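Local coordinates for protein acyl-coenzyme A oxidase 1 (Yarrowia lipolytica, PDB 5Y9D) that catalyses the FAD-dependent oxidation of acyl-CoA to (2E)-enoyl-CoA by molecular oxygen, releasing hydrogen peroxide, in peroxisomal fatty acid beta-oxidation, at residues 471-480 against 554-565; 525-536 against 609-617. All coordinates share one frame; numbering follows the deposited sequence.

Contact 1: residues 471-480 against 554-565; sequences CLSMGRGLVQ and FEELSQQRFQCA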
loop_
_atom_site.group_PDB
_atom_site.type_symbol
_atom_site.label_atom_id
_atom_site.label_comp_id
_atom_site.label_asym_id
_atom_site.label_seq_id
_atom_site.Cartn_x
_atom_site.Cartn_y
_atom_site.Cartn_z
ATOM N N CYS A 471 13.387 9.698 -9.799
ATOM C CA CYS A 471 13.270 11.078 -9.301
ATOM C C CYS A 471 14.630 11.770 -9.261
ATOM O O CYS A 471 14.743 12.933 -9.655
ATOM C CB CYS A 471 12.657 11.127 -7.904
ATOM S SG CYS A 471 10.974 10.505 -7.896
ATOM N N LEU A 472 15.649 11.059 -8.788
ATOM C CA LEU A 472 17.007 11.585 -8.791
ATOM C C LEU A 472 17.477 11.912 -10.182
ATOM O O LEU A 472 18.120 12.923 -10.362
ATOM C CB LEU A 472 18.008 10.621 -8.172
ATOM C CG LEU A 472 17.842 10.333 -6.691
ATOM C CD1 LEU A 472 18.973 9.404 -6.229
ATOM C CD2 LEU A 472 17.850 11.620 -5.882
ATOM N N SER A 473 17.178 11.070 -11.159
ATOM C CA SER A 473 17.513 11.376 -12.573
ATOM C C SER A 473 16.803 12.620 -13.105
ATOM O O SER A 473 17.392 13.414 -13.845
ATOM C CB SER A 473 17.200 10.202 -13.505
ATOM O OG SER A 473 17.536 8.977 -12.890
ATOM N N MET A 474 15.532 12.791 -12.771
ATOM C CA MET A 474 14.851 13.979 -13.253
ATOM C C MET A 474 15.415 15.228 -12.550
ATOM O O MET A 474 15.754 16.204 -13.195
ATOM C CB MET A 474 13.346 13.882 -13.072
ATOM C CG MET A 474 12.615 15.021 -13.767
ATOM S SD MET A 474 10.990 15.287 -13.069
ATOM C CE MET A 474 10.015 15.047 -14.555
ATOM N N GLY A 475 15.549 15.178 -11.239
ATOM C CA GLY A 475 16.211 16.262 -10.522
ATOM C C GLY A 475 17.516 16.700 -11.184
ATOM O O GLY A 475 17.718 17.881 -11.409
ATOM N N ARG A 476 18.391 15.747 -11.514
ATOM C CA ARG A 476 19.631 16.061 -12.224
ATOM C C ARG A 476 19.375 16.737 -13.575
ATOM O O ARG A 476 19.999 17.753 -13.889
ATOM C CB ARG A 476 20.485 14.807 -12.445
ATOM C CG ARG A 476 21.674 15.061 -13.358
ATOM C CD ARG A 476 22.655 13.915 -13.333
ATOM N NE ARG A 476 21.964 12.716 -13.766
ATOM C CZ ARG A 476 22.104 11.514 -13.219
ATOM N NH1 ARG A 476 22.941 11.326 -12.198
ATOM N NH2 ARG A 476 21.388 10.497 -13.703
ATOM N N GLY A 477 18.469 16.167 -14.367
ATOM C CA GLY A 477 18.114 16.745 -15.663
ATOM C C GLY A 477 17.568 18.171 -15.563
ATOM O O GLY A 477 17.652 18.952 -16.509
ATOM N N LEU A 478 16.980 18.494 -14.423
ATOM C CA LEU A 478 16.331 19.756 -14.241
ATOM C C LEU A 478 17.370 20.778 -13.858
ATOM O O LEU A 478 17.272 21.938 -14.256
ATOM C CB LEU A 478 15.278 19.671 -13.130
ATOM C CG LEU A 478 13.986 18.920 -13.385
ATOM C CD1 LEU A 478 13.224 18.751 -12.088
ATOM C CD2 LEU A 478 13.141 19.670 -14.375
ATOM N N VAL A 479 18.353 20.358 -13.063
ATOM C CA VAL A 479 19.480 21.204 -12.788
ATOM C C VAL A 479 20.224 21.496 -14.094
ATOM O O VAL A 479 20.497 22.649 -14.396
ATOM C CB VAL A 479 20.391 20.591 -11.744
ATOM C CG1 VAL A 479 21.661 21.398 -11.606
ATOM C CG2 VAL A 479 19.684 20.531 -10.397
ATOM N N GLN A 480 20.497 20.471 -14.896
ATOM C CA GLN A 480 21.203 20.665 -16.171
ATOM C C GLN A 480 20.444 21.519 -17.167
ATOM O O GLN A 480 21.040 22.169 -18.021
ATOM C CB GLN A 480 21.554 19.306 -16.802
ATOM C CG GLN A 480 22.658 18.598 -16.024
ATOM C CD GLN A 480 22.726 17.120 -16.281
ATOM O OE1 GLN A 480 21.726 16.465 -16.606
ATOM N NE2 GLN A 480 23.908 16.570 -16.104
ATOM N N PHE A 554 25.684 15.816 -7.183
ATOM C CA PHE A 554 24.263 15.389 -7.277
ATOM C C PHE A 554 23.855 14.506 -6.121
ATOM O O PHE A 554 22.792 14.743 -5.545
ATOM C CB PHE A 554 23.941 14.710 -8.616
ATOM C CG PHE A 554 23.917 15.668 -9.778
ATOM C CD1 PHE A 554 23.084 16.777 -9.760
ATOM C CD2 PHE A 554 24.736 15.476 -10.869
ATOM C CE1 PHE A 554 23.087 17.677 -10.805
ATOM C CE2 PHE A 554 24.733 16.368 -11.920
ATOM C CZ PHE A 554 23.920 17.479 -11.878
ATOM N N GLU A 555 24.703 13.540 -5.749
ATOM C CA GLU A 555 24.465 12.730 -4.533
ATOM C C GLU A 555 24.340 13.603 -3.260
ATOM O O GLU A 555 23.493 13.332 -2.400
ATOM C CB GLU A 555 25.562 11.669 -4.327
ATOM C CG GLU A 555 25.282 10.694 -3.172
ATOM C CD GLU A 555 26.544 10.129 -2.507
ATOM O OE1 GLU A 555 27.469 9.670 -3.233
ATOM O OE2 GLU A 555 26.597 10.125 -1.244
ATOM N N GLU A 556 25.158 14.646 -3.129
ATOM C CA GLU A 556 24.989 15.560 -1.985
ATOM C C GLU A 556 23.610 16.193 -2.043
ATOM O O GLU A 556 22.972 16.381 -1.004
ATOM C CB GLU A 556 26.103 16.633 -1.879
ATOM C CG GLU A 556 27.145 16.354 -0.787
ATOM C CD GLU A 556 26.591 16.434 0.640
ATOM O OE1 GLU A 556 26.015 17.479 1.030
ATOM O OE2 GLU A 556 26.742 15.457 1.400
ATOM N N LEU A 557 23.153 16.450 -3.269
ATOM C CA LEU A 557 21.863 17.104 -3.568
ATOM C C LEU A 557 20.681 16.143 -3.809
ATOM O O LEU A 557 19.603 16.570 -4.212
ATOM C CB LEU A 557 22.036 18.062 -4.785
ATOM C CG LEU A 557 22.388 19.544 -4.523
ATOM C CD1 LEU A 557 22.908 19.802 -3.109
ATOM C CD2 LEU A 557 23.380 20.059 -5.565
ATOM N N SER A 558 20.823 14.899 -3.384
ATOM C CA SER A 558 19.809 13.903 -3.662
ATOM C C SER A 558 18.442 14.286 -3.118
ATOM O O SER A 558 17.463 14.193 -3.829
ATOM C CB SER A 558 20.208 12.581 -3.017
ATOM O OG SER A 558 21.042 11.835 -3.857
ATOM N N GLN A 559 18.366 14.757 -1.884
ATOM C CA GLN A 559 17.085 15.161 -1.323
ATOM C C GLN A 559 16.497 16.335 -2.085
ATOM O O GLN A 559 15.299 16.420 -2.277
ATOM C CB GLN A 559 17.198 15.485 0.158
ATOM C CG GLN A 559 15.927 16.047 0.770
ATOM C CD GLN A 559 14.870 14.992 1.044
ATOM O OE1 GLN A 559 14.980 13.851 0.606
ATOM N NE2 GLN A 559 13.833 15.377 1.772
ATOM N N GLN A 560 17.360 17.256 -2.478
ATOM C CA GLN A 560 16.969 18.408 -3.275
ATOM C C GLN A 560 16.458 18.027 -4.654
ATOM O O GLN A 560 15.522 18.617 -5.149
ATOM C CB GLN A 560 18.128 19.397 -3.390
ATOM C CG GLN A 560 18.393 20.198 -2.132
ATOM C CD GLN A 560 19.248 19.457 -1.128
ATOM O OE1 GLN A 560 19.708 18.355 -1.381
ATOM N NE2 GLN A 560 19.460 20.064 0.022
ATOM N N ARG A 561 17.100 17.052 -5.279
ATOM C CA ARG A 561 16.686 16.592 -6.588
ATOM C C ARG A 561 15.293 15.990 -6.556
ATOM O O ARG A 561 14.515 16.199 -7.464
ATOM C CB ARG A 561 17.691 15.600 -7.164
ATOM C CG ARG A 561 18.892 16.253 -7.812
ATOM C CD ARG A 561 19.794 15.234 -8.471
ATOM N NE ARG A 561 20.322 14.278 -7.515
ATOM C CZ ARG A 561 20.863 13.113 -7.844
ATOM N NH1 ARG A 561 20.946 12.754 -9.106
ATOM N NH2 ARG A 561 21.323 12.308 -6.907
ATOM N N PHE A 562 14.990 15.237 -5.510
ATOM C CA PHE A 562 13.654 14.692 -5.297
ATOM C C PHE A 562 12.630 15.810 -5.225
ATOM O O PHE A 562 11.664 15.808 -5.974
ATOM C CB PHE A 562 13.562 13.829 -4.024
ATOM C CG PHE A 562 12.168 13.327 -3.729
ATOM C CD1 PHE A 562 11.678 12.168 -4.336
ATOM C CD2 PHE A 562 11.334 14.018 -2.873
ATOM C CE1 PHE A 562 10.385 11.709 -4.066
ATOM C CE2 PHE A 562 10.048 13.574 -2.606
ATOM C CZ PHE A 562 9.570 12.430 -3.204
ATOM N N GLN A 563 12.848 16.764 -4.335
ATOM C CA GLN A 563 11.922 17.890 -4.212
ATOM C C GLN A 563 11.586 18.526 -5.546
ATOM O O GLN A 563 10.417 18.802 -5.830
ATOM C CB GLN A 563 12.466 18.934 -3.269
ATOM C CG GLN A 563 12.073 18.678 -1.822
ATOM C CD GLN A 563 10.628 19.080 -1.567
ATOM O OE1 GLN A 563 9.688 18.501 -2.143
ATOM N NE2 GLN A 563 10.439 20.089 -0.723
ATOM N N CYS A 564 12.590 18.698 -6.395
ATOM C CA CYS A 564 12.384 19.410 -7.634
ATOM C C CYS A 564 11.569 18.597 -8.620
ATOM O O CYS A 564 10.682 19.116 -9.295
ATOM C CB CYS A 564 13.737 19.813 -8.227
ATOM S SG CYS A 564 14.667 20.903 -7.114
ATOM N N ALA A 565 11.864 17.306 -8.680
ATOM C CA ALA A 565 11.146 16.402 -9.543
ATOM C C ALA A 565 9.711 16.474 -9.149
ATOM O O ALA A 565 8.829 16.589 -9.987
ATOM C CB ALA A 565 11.660 14.983 -9.377
#
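Arg561, whose guanidinium has Leu472 over one face, donates from NH2 to Ser558 OG at 3.1 Å, with the oxygen near the guanidinium plane and a bent N-H...O angle of 145°. This bond steadies a group wedged on both faces: Leu472 CB sits 3.6 Å above one, toward the rim, Phe554 CB over the centre of the other. The NH1 of Arg561 is 3.1 Å from Leu472 O, and Arg476 CB closes on the edge. Arg476 extends with chi1 at 171°, CG opposite its backbone N, and crosses Phe554; CG rests in CH-pi contact over the ring face, 3.7 Å from the centroid. Segments 471-480 and 558-565 cross at 84°, their axes 7.5 Å apart at closest approach. Gly475 permits this closeness, because a beta carbon there would collide with Arg561 CB; its CA lies 3.5 Å from Arg561 O. Cys471 CB meets Phe562 CD1 at 3.8 Å. Leu472 also touches the FAD and Tyr356 of the second subunit. A cation held between the aliphatic carbons Leu472 CB and Phe554 CB thus stands beside the flavin pocket, a second guanidinium 3.9 Å away (Arg476 NH1 to Arg561 NH1); the carbonyls Leu472 O and Phe554 O probably ease the charge.

Contact 2: residues 525-536 against 609-617; sequences AFRTASRNNILR and GIFLRENIL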
loop_
_atom_site.group_PDB
_atom_site.type_symbol
_atom_site.label_atom_id
_atom_site.label_comp_id
_atom_site.label_asym_id
_atom_site.label_seq_id
_atom_site.Cartn_x
_atom_site.Cartn_y
_atom_site.Cartn_z
ATOM N N ALA A 525 1.584 30.093 -9.575
ATOM C CA ALA A 525 2.000 29.799 -8.207
ATOM C C ALA A 525 2.847 28.553 -8.196
ATOM O O ALA A 525 3.868 28.470 -7.484
ATOM C CB ALA A 525 0.812 29.630 -7.292
ATOM N N PHE A 526 2.434 27.588 -9.009
ATOM C CA PHE A 526 3.136 26.314 -9.022
ATOM C C PHE A 526 4.463 26.433 -9.706
ATOM O O PHE A 526 5.455 25.947 -9.168
ATOM C CB PHE A 526 2.283 25.177 -9.605
ATOM C CG PHE A 526 1.681 24.336 -8.546
ATOM C CD1 PHE A 526 0.448 24.646 -8.026
ATOM C CD2 PHE A 526 2.399 23.307 -7.990
ATOM C CE1 PHE A 526 -0.088 23.907 -7.002
ATOM C CE2 PHE A 526 1.874 22.566 -6.965
ATOM C CZ PHE A 526 0.625 22.868 -6.470
ATOM N N ARG A 527 4.482 27.087 -10.865
ATOM C CA ARG A 527 5.729 27.385 -11.577
ATOM C C ARG A 527 6.766 28.141 -10.726
ATOM O O ARG A 527 7.956 27.813 -10.726
ATOM C CB ARG A 527 5.418 28.169 -12.831
ATOM C CG ARG A 527 4.736 27.317 -13.873
ATOM C CD ARG A 527 4.307 28.103 -15.079
ATOM N NE ARG A 527 3.992 27.170 -16.151
ATOM C CZ ARG A 527 3.430 27.490 -17.308
ATOM N NH1 ARG A 527 3.098 28.742 -17.621
ATOM N NH2 ARG A 527 3.218 26.526 -18.173
ATOM N N THR A 528 6.291 29.132 -9.986
ATOM C CA THR A 528 7.098 29.849 -9.005
ATOM C C THR A 528 7.684 28.955 -7.924
ATOM O O THR A 528 8.852 29.104 -7.568
ATOM C CB THR A 528 6.238 30.943 -8.333
ATOM O OG1 THR A 528 5.786 31.840 -9.347
ATOM C CG2 THR A 528 7.019 31.698 -7.310
ATOM N N ALA A 529 6.875 28.060 -7.363
ATOM C CA ALA A 529 7.395 27.132 -6.347
ATOM C C ALA A 529 8.424 26.205 -6.977
ATOM O O ALA A 529 9.482 25.978 -6.424
ATOM C CB ALA A 529 6.278 26.327 -5.683
ATOM N N SER A 530 8.123 25.680 -8.150
ATOM C CA SER A 530 9.082 24.801 -8.830
ATOM C C SER A 530 10.367 25.548 -9.212
ATOM O O SER A 530 11.464 25.107 -8.874
ATOM C CB SER A 530 8.466 24.146 -10.064
ATOM O OG SER A 530 9.404 23.280 -10.697
ATOM N N ARG A 531 10.229 26.667 -9.913
ATOM C CA ARG A 531 11.407 27.419 -10.422
ATOM C C ARG A 531 12.399 27.764 -9.318
ATOM O O ARG A 531 13.611 27.600 -9.472
ATOM C CB ARG A 531 10.949 28.699 -11.128
ATOM C CG ARG A 531 11.958 29.845 -11.218
ATOM C CD ARG A 531 11.200 31.150 -11.418
ATOM N NE ARG A 531 10.215 30.960 -12.488
ATOM C CZ ARG A 531 8.920 31.274 -12.445
ATOM N NH1 ARG A 531 8.372 31.868 -11.385
ATOM N NH2 ARG A 531 8.170 31.022 -13.513
ATOM N N ASN A 532 11.867 28.246 -8.209
ATOM C CA ASN A 532 12.677 28.647 -7.072
ATOM C C ASN A 532 13.444 27.474 -6.443
ATOM O O ASN A 532 14.625 27.601 -6.156
ATOM C CB ASN A 532 11.797 29.325 -6.012
ATOM C CG ASN A 532 11.306 30.705 -6.429
ATOM O OD1 ASN A 532 11.545 31.194 -7.553
ATOM N ND2 ASN A 532 10.598 31.341 -5.514
ATOM N N ASN A 533 12.773 26.345 -6.212
ATOM C CA ASN A 533 13.484 25.126 -5.782
ATOM C C ASN A 533 14.559 24.698 -6.773
ATOM O O ASN A 533 15.676 24.369 -6.363
ATOM C CB ASN A 533 12.535 23.965 -5.545
ATOM C CG ASN A 533 11.810 24.078 -4.221
ATOM O OD1 ASN A 533 10.951 24.956 -4.032
ATOM N ND2 ASN A 533 12.139 23.183 -3.295
ATOM N N ILE A 534 14.239 24.717 -8.063
ATOM C CA ILE A 534 15.228 24.298 -9.049
ATOM C C ILE A 534 16.398 25.259 -9.051
ATOM O O ILE A 534 17.548 24.810 -9.078
ATOM C CB ILE A 534 14.677 24.269 -10.479
ATOM C CG1 ILE A 534 13.667 23.150 -10.637
ATOM C CG2 ILE A 534 15.807 24.064 -11.480
ATOM C CD1 ILE A 534 12.605 23.446 -11.669
ATOM N N LEU A 535 16.097 26.571 -9.052
ATOM C CA LEU A 535 17.140 27.613 -9.123
ATOM C C LEU A 535 18.015 27.608 -7.889
ATOM O O LEU A 535 19.213 27.811 -7.993
ATOM C CB LEU A 535 16.554 29.020 -9.406
ATOM C CG LEU A 535 16.109 29.267 -10.878
ATOM C CD1 LEU A 535 15.547 30.652 -11.162
ATOM C CD2 LEU A 535 17.219 28.999 -11.851
ATOM N N ARG A 536 17.425 27.327 -6.732
ATOM C CA ARG A 536 18.199 27.168 -5.500
ATOM C C ARG A 536 19.121 25.937 -5.587
ATOM O O ARG A 536 20.317 26.006 -5.244
ATOM C CB ARG A 536 17.276 27.046 -4.274
ATOM C CG ARG A 536 18.003 27.203 -2.947
ATOM C CD ARG A 536 17.253 26.607 -1.757
ATOM N NE ARG A 536 17.313 25.138 -1.712
ATOM C CZ ARG A 536 17.029 24.393 -0.640
ATOM N NH1 ARG A 536 16.677 24.956 0.518
ATOM N NH2 ARG A 536 17.101 23.070 -0.725
ATOM N N GLY A 609 3.652 23.718 3.392
ATOM C CA GLY A 609 4.988 24.127 3.792
ATOM C C GLY A 609 5.691 24.840 2.663
ATOM O O GLY A 609 6.221 25.937 2.854
ATOM N N ILE A 610 5.656 24.240 1.476
ATOM C CA ILE A 610 6.454 24.720 0.346
ATOM C C ILE A 610 6.037 26.110 -0.123
ATOM O O ILE A 610 6.880 26.880 -0.551
ATOM C CB ILE A 610 6.422 23.723 -0.839
ATOM C CG1 ILE A 610 7.245 22.478 -0.494
ATOM C CG2 ILE A 610 6.980 24.352 -2.116
ATOM C CD1 ILE A 610 6.709 21.174 -1.062
ATOM N N PHE A 611 4.749 26.427 -0.052
ATOM C CA PHE A 611 4.245 27.716 -0.550
ATOM C C PHE A 611 4.384 28.849 0.484
ATOM O O PHE A 611 4.402 30.016 0.107
ATOM C CB PHE A 611 2.787 27.586 -1.025
ATOM C CG PHE A 611 2.633 26.751 -2.260
ATOM C CD1 PHE A 611 2.713 27.330 -3.528
ATOM C CD2 PHE A 611 2.425 25.384 -2.168
ATOM C CE1 PHE A 611 2.598 26.559 -4.684
ATOM C CE2 PHE A 611 2.299 24.606 -3.319
ATOM C CZ PHE A 611 2.396 25.195 -4.579
ATOM N N LEU A 612 4.464 28.500 1.773
ATOM C CA LEU A 612 4.735 29.479 2.841
ATOM C C LEU A 612 6.229 29.667 3.036
ATOM O O LEU A 612 6.681 30.733 3.467
ATOM C CB LEU A 612 4.132 29.025 4.174
ATOM C CG LEU A 612 2.709 29.465 4.542
ATOM C CD1 LEU A 612 1.769 29.431 3.355
ATOM C CD2 LEU A 612 2.164 28.598 5.672
ATOM N N ARG A 613 6.995 28.609 2.761
ATOM C CA ARG A 613 8.456 28.683 2.823
ATOM C C ARG A 613 8.831 29.795 1.876
ATOM O O ARG A 613 9.617 30.674 2.214
ATOM C CB ARG A 613 9.115 27.352 2.374
ATOM C CG ARG A 613 10.142 26.752 3.346
ATOM C CD ARG A 613 11.526 27.385 3.225
ATOM N NE ARG A 613 12.259 26.882 2.066
ATOM C CZ ARG A 613 13.467 27.301 1.684
ATOM N NH1 ARG A 613 14.044 26.770 0.613
ATOM N NH2 ARG A 613 14.108 28.249 2.359
ATOM N N GLU A 614 8.198 29.769 0.705
ATOM C CA GLU A 614 8.587 30.588 -0.432
ATOM C C GLU A 614 7.897 31.944 -0.524
ATOM O O GLU A 614 8.057 32.637 -1.539
ATOM C CB GLU A 614 8.321 29.789 -1.726
ATOM C CG GLU A 614 9.222 28.576 -1.892
ATOM C CD GLU A 614 10.679 28.977 -1.909
ATOM O OE1 GLU A 614 11.045 29.812 -2.765
ATOM O OE2 GLU A 614 11.438 28.491 -1.046
ATOM N N ASN A 615 7.129 32.317 0.504
ATOM C CA ASN A 615 6.379 33.580 0.486
ATOM C C ASN A 615 5.518 33.723 -0.789
ATOM O O ASN A 615 5.632 34.703 -1.535
ATOM C CB ASN A 615 7.345 34.776 0.627
ATOM C CG ASN A 615 6.626 36.088 0.865
ATOM O OD1 ASN A 615 6.678 37.020 0.049
ATOM N ND2 ASN A 615 5.931 36.163 1.990
ATOM N N ILE A 616 4.680 32.719 -1.043
ATOM C CA ILE A 616 3.732 32.729 -2.168
ATOM C C ILE A 616 2.315 32.973 -1.635
ATOM O O ILE A 616 1.525 33.717 -2.225
ATOM C CB ILE A 616 3.795 31.389 -2.942
ATOM C CG1 ILE A 616 5.120 31.295 -3.734
ATOM C CG2 ILE A 616 2.586 31.216 -3.861
ATOM C CD1 ILE A 616 5.663 29.888 -3.915
ATOM N N LEU A 617 2.021 32.311 -0.521
ATOM C CA LEU A 617 0.774 32.443 0.201
ATOM C C LEU A 617 1.093 32.926 1.602
ATOM O O LEU A 617 2.200 32.743 2.084
ATOM C CB LEU A 617 0.113 31.078 0.321
ATOM C CG LEU A 617 -0.236 30.388 -0.997
ATOM C CD1 LEU A 617 -0.725 28.972 -0.716
ATOM C CD2 LEU A 617 -1.266 31.195 -1.785
#
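Phe611 turns its CG anti to the carbonyl carbon (chi1 -68°), which carries the far rim of its ring to the face of Phe526. The result is a T-shaped pair: Phe611 CZ stands 3.4 Å above the centre of the Phe526 ring, with centroids 4.9 Å apart and planes at 72°. An alanine in place of Phe526 would be likely to leave the edge of Phe611 without its aromatic face and open a gap beside Ile604. Ala529 CB touches Ile616 CD1 at 4.0 Å, while Thr528 CG2 packs alongside Ile616 CG1. Ile616 can turn back onto helix 525-536 because a Schellman motif ends helix 609-613: Asn615, with positive phi, is its C-prime residue, and Ile616 N bonds to Phe611 O at 3.0 Å. Within this turn, Glu614 OE1 takes a hydrogen bond from Asn532 ND2 (3.2 Å, 154°), the N-H arriving almost in line with the C-O bond of Glu614 and close to the amide plane of Asn532. Glu614 OE2 lies over one face of the Arg613 guanidinium, 3.5 Å from NH1, a charge-only salt bridge with no N-H aimed at it. Arg536 NH1 comes within 3.2 Å of Arg613 NH1, two donors that cannot bond to each other; Asp623 of the second subunit forms a salt bridge with Arg613 NH2 and a long, weak ion pair with Arg536.

Along the chain the segments come in the order 471-480, 525-536, 554-565, 609-617, so the two contacts interleave, each bracketing one segment of the other. Their centres lie about 16 Å apart on the same side of the chain's centre, within an all-helical region. Helix 519-544 carries 525-536 and is followed by helices 550-556 and 558-581, which supply 554-565. The two contacts touch directly where Gln560 CG packs on Arg536 NH2 at 3.4 Å. Contact 1 ties helix 467-486, beside the flavin, to the C-terminal oxidase helices; contact 2 joins those helices among themselves. Contact 1 meets FAD, and both contacts meet the second subunit at the interface of the two-chain crystal assembly.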